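Local coordinates for Chains: A (Unidentified, PDB 6ZM9), which cleaves S-adenosylmethionine as a phage-encoded lyase, releasing 5'-methylthioadenosine and probably L-homoserine lactone, without using water as a reactant, at residues 37-42 with 95-100. Residues are numbered along the deposited sequence; the frame is centred on the assembly and turned at random.
With PO4 (phosphate ion), chain B.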
loop_
_atom_site.group_PDB
_atom_site.type_symbol
_atom_site.label_atom_id
_atom_site.label_comp_id
_atom_site.label_asym_id
_atom_site.label_seq_id
_atom_site.Cartn_x
_atom_site.Cartn_y
_atom_site.Cartn_z
ATOM N N ILE A 37 0.107 2.876 19.039
ATOM C CA ILE A 37 1.164 3.605 19.739
ATOM C C ILE A 37 1.308 3.077 21.159
ATOM O O ILE A 37 2.418 2.830 21.646
ATOM C CB ILE A 37 0.881 5.121 19.744
ATOM C CG1 ILE A 37 1.020 5.723 18.350
ATOM C CG2 ILE A 37 1.810 5.832 20.759
ATOM C CD1 ILE A 37 0.468 7.127 18.253
ATOM N N ALA A 38 0.178 2.905 21.848
ATOM C CA ALA A 38 0.201 2.455 23.232
ATOM C C ALA A 38 0.788 1.056 23.362
ATOM O O ALA A 38 1.590 0.798 24.260
ATOM C CB ALA A 38 -1.223 2.503 23.793
ATOM N N ILE A 39 0.409 0.143 22.474
ATOM C CA ILE A 39 0.915 -1.219 22.538
ATOM C C ILE A 39 2.417 -1.236 22.277
ATOM O O ILE A 39 3.185 -1.901 22.985
ATOM C CB ILE A 39 0.171 -2.107 21.527
ATOM C CG1 ILE A 39 -1.281 -2.320 21.937
ATOM C CG2 ILE A 39 0.872 -3.433 21.382
ATOM C CD1 ILE A 39 -2.182 -2.792 20.817
ATOM N N ARG A 40 2.857 -0.519 21.244
ATOM C CA ARG A 40 4.264 -0.539 20.866
ATOM C C ARG A 40 5.131 0.127 21.926
ATOM O O ARG A 40 6.251 -0.329 22.188
ATOM C CB ARG A 40 4.451 0.064 19.468
ATOM C CG ARG A 40 3.665 -0.723 18.406
ATOM C CD ARG A 40 4.058 -0.374 16.998
ATOM N NE ARG A 40 5.229 -1.143 16.600
ATOM C CZ ARG A 40 6.052 -0.800 15.622
ATOM N NH1 ARG A 40 5.840 0.316 14.936
ATOM N NH2 ARG A 40 7.088 -1.568 15.320
ATOM N N LYS A 41 4.631 1.172 22.579
ATOM C CA LYS A 41 5.387 1.749 23.687
ATOM C C LYS A 41 5.597 0.727 24.803
ATOM O O LYS A 41 6.687 0.654 25.387
ATOM C CB LYS A 41 4.687 2.995 24.204
ATOM C CG LYS A 41 4.822 4.218 23.306
ATOM C CD LYS A 41 4.106 5.407 23.936
ATOM C CE LYS A 41 4.368 6.723 23.222
ATOM N NZ LYS A 41 3.442 7.802 23.729
ATOM N N ARG A 42 4.576 -0.080 25.112
ATOM C CA ARG A 42 4.718 -1.086 26.166
ATOM C C ARG A 42 5.664 -2.206 25.757
ATOM O O ARG A 42 6.210 -2.893 26.628
ATOM C CB ARG A 42 3.350 -1.640 26.556
ATOM C CG ARG A 42 2.512 -0.648 27.347
ATOM C CD ARG A 42 1.274 -1.317 27.951
ATOM N NE ARG A 42 0.374 -1.853 26.931
ATOM C CZ ARG A 42 -0.682 -1.209 26.430
ATOM N NH1 ARG A 42 -1.002 0.010 26.853
ATOM N NH2 ARG A 42 -1.432 -1.798 25.507
ATOM N N GLY A 95 -0.479 -7.640 16.568
ATOM C CA GLY A 95 -1.680 -8.093 15.879
ATOM C C GLY A 95 -2.662 -8.795 16.801
ATOM O O GLY A 95 -3.875 -8.588 16.700
ATOM N N LYS A 96 -2.150 -9.644 17.704
ATOM C CA LYS A 96 -3.028 -10.353 18.628
ATOM C C LYS A 96 -3.738 -9.386 19.558
ATOM O O LYS A 96 -4.935 -9.540 19.822
ATOM C CB LYS A 96 -2.232 -11.370 19.441
ATOM C CG LYS A 96 -1.870 -12.598 18.665
ATOM C CD LYS A 96 -1.356 -13.693 19.578
ATOM C CE LYS A 96 -1.874 -15.061 19.118
ATOM N NZ LYS A 96 -2.343 -15.952 20.229
ATOM N N GLU A 97 -3.044 -8.348 20.028
ATOM C CA GLU A 97 -3.701 -7.402 20.924
ATOM C C GLU A 97 -4.694 -6.520 20.170
ATOM O O GLU A 97 -5.768 -6.207 20.694
ATOM C CB GLU A 97 -2.688 -6.568 21.688
ATOM C CG GLU A 97 -3.345 -5.754 22.804
ATOM C CD GLU A 97 -3.997 -6.618 23.890
ATOM O OE1 GLU A 97 -3.308 -7.511 24.423
ATOM O OE2 GLU A 97 -5.198 -6.412 24.211
ATOM N N LEU A 98 -4.362 -6.105 18.940
ATOM C CA LEU A 98 -5.324 -5.345 18.142
ATOM C C LEU A 98 -6.601 -6.143 17.904
ATOM O O LEU A 98 -7.701 -5.584 17.941
ATOM C CB LEU A 98 -4.702 -4.934 16.804
ATOM C CG LEU A 98 -3.646 -3.831 16.905
ATOM C CD1 LEU A 98 -2.880 -3.736 15.593
ATOM C CD2 LEU A 98 -4.229 -2.487 17.305
ATOM N N ARG A 99 -6.475 -7.453 17.658
ATOM C CA ARG A 99 -7.671 -8.262 17.447
ATOM C C ARG A 99 -8.588 -8.197 18.664
ATOM O O ARG A 99 -9.803 -8.028 18.532
ATOM C CB ARG A 99 -7.314 -9.723 17.145
ATOM C CG ARG A 99 -8.557 -10.533 16.717
ATOM C CD ARG A 99 -8.645 -11.933 17.279
ATOM N NE ARG A 99 -8.570 -11.982 18.739
ATOM C CZ ARG A 99 -9.569 -11.704 19.581
ATOM N NH1 ARG A 99 -10.769 -11.335 19.143
ATOM N NH2 ARG A 99 -9.349 -11.783 20.885
ATOM N N GLU A 100 -8.017 -8.370 19.863
ATOM C CA GLU A 100 -8.809 -8.287 21.084
ATOM C C GLU A 100 -9.388 -6.889 21.266
ATOM O O GLU A 100 -10.573 -6.721 21.574
ATOM C CB GLU A 100 -7.929 -8.624 22.286
ATOM C CG GLU A 100 -8.637 -8.324 23.610
ATOM C CD GLU A 100 -7.828 -8.639 24.856
ATOM O OE1 GLU A 100 -7.004 -9.570 24.825
ATOM O OE2 GLU A 100 -8.021 -7.969 25.898
HETATM P P PO4 B . -12.387 -10.215 22.430
HETATM O O1 PO4 B . -12.908 -10.981 21.231
HETATM O O2 PO4 B . -13.326 -10.567 23.570
HETATM O O3 PO4 B . -10.983 -10.673 22.732
HETATM O O4 PO4 B . -12.393 -8.721 22.151
#
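Between segments 37-42 and 95-100, both helical, the nearest CA atoms are those of Ile39 and Glu97, 7.9 Å apart. No hydrogen bond joins the segments, and the join is small, burying 120 Å² in all. Ile39 is its centre. Its CG1 lies beside the backbone N (chi1 -69°), and CD1 ends the branch that reaches Glu97 and Leu98. CD1 touches the aliphatic part of Glu97, 3.8 Å from Glu97 CG. The same methyl meets one branch of Leu98, with Ile39 CD1 4.1 Å from Leu98 CD2. Glu97 thus offers its methylenes to the isoleucine. The Glu97 side chain bends at chi2 (63°), which turns the carboxylate off the line of the methylenes. Its OE2 lies 6.1 Å from Arg42 NH2, too far for a salt bridge, though the opposite charges may attract weakly. Asp101 brings a like charge close to Glu97, which could raise the affinity of either carboxylate for a proton.

The fold is ferredoxin-like, a βαββαβ core, and helices 29-43 and 84-101 are its two helices, packed on the antiparallel sheet. Leu98 also rests on Ile74 of strand 66-77, so it bridges helix and sheet. On another side of helix 84-101, Arg99 grips a phosphate ion, probably from the crystallisation liquor. The ion lies at the edge of the guanidinium. Two bonds hold it: a nearly straight one from Arg99 NH1 to O1 of the phosphate at 3.0 Å, and a shorter, more bent one (158°) from Arg99 NH2 to O3 of the phosphate at 2.7 Å. Arg99 NH1 also bonds Gln104 O, and Trp127 NE1 gives the phosphate a further bond.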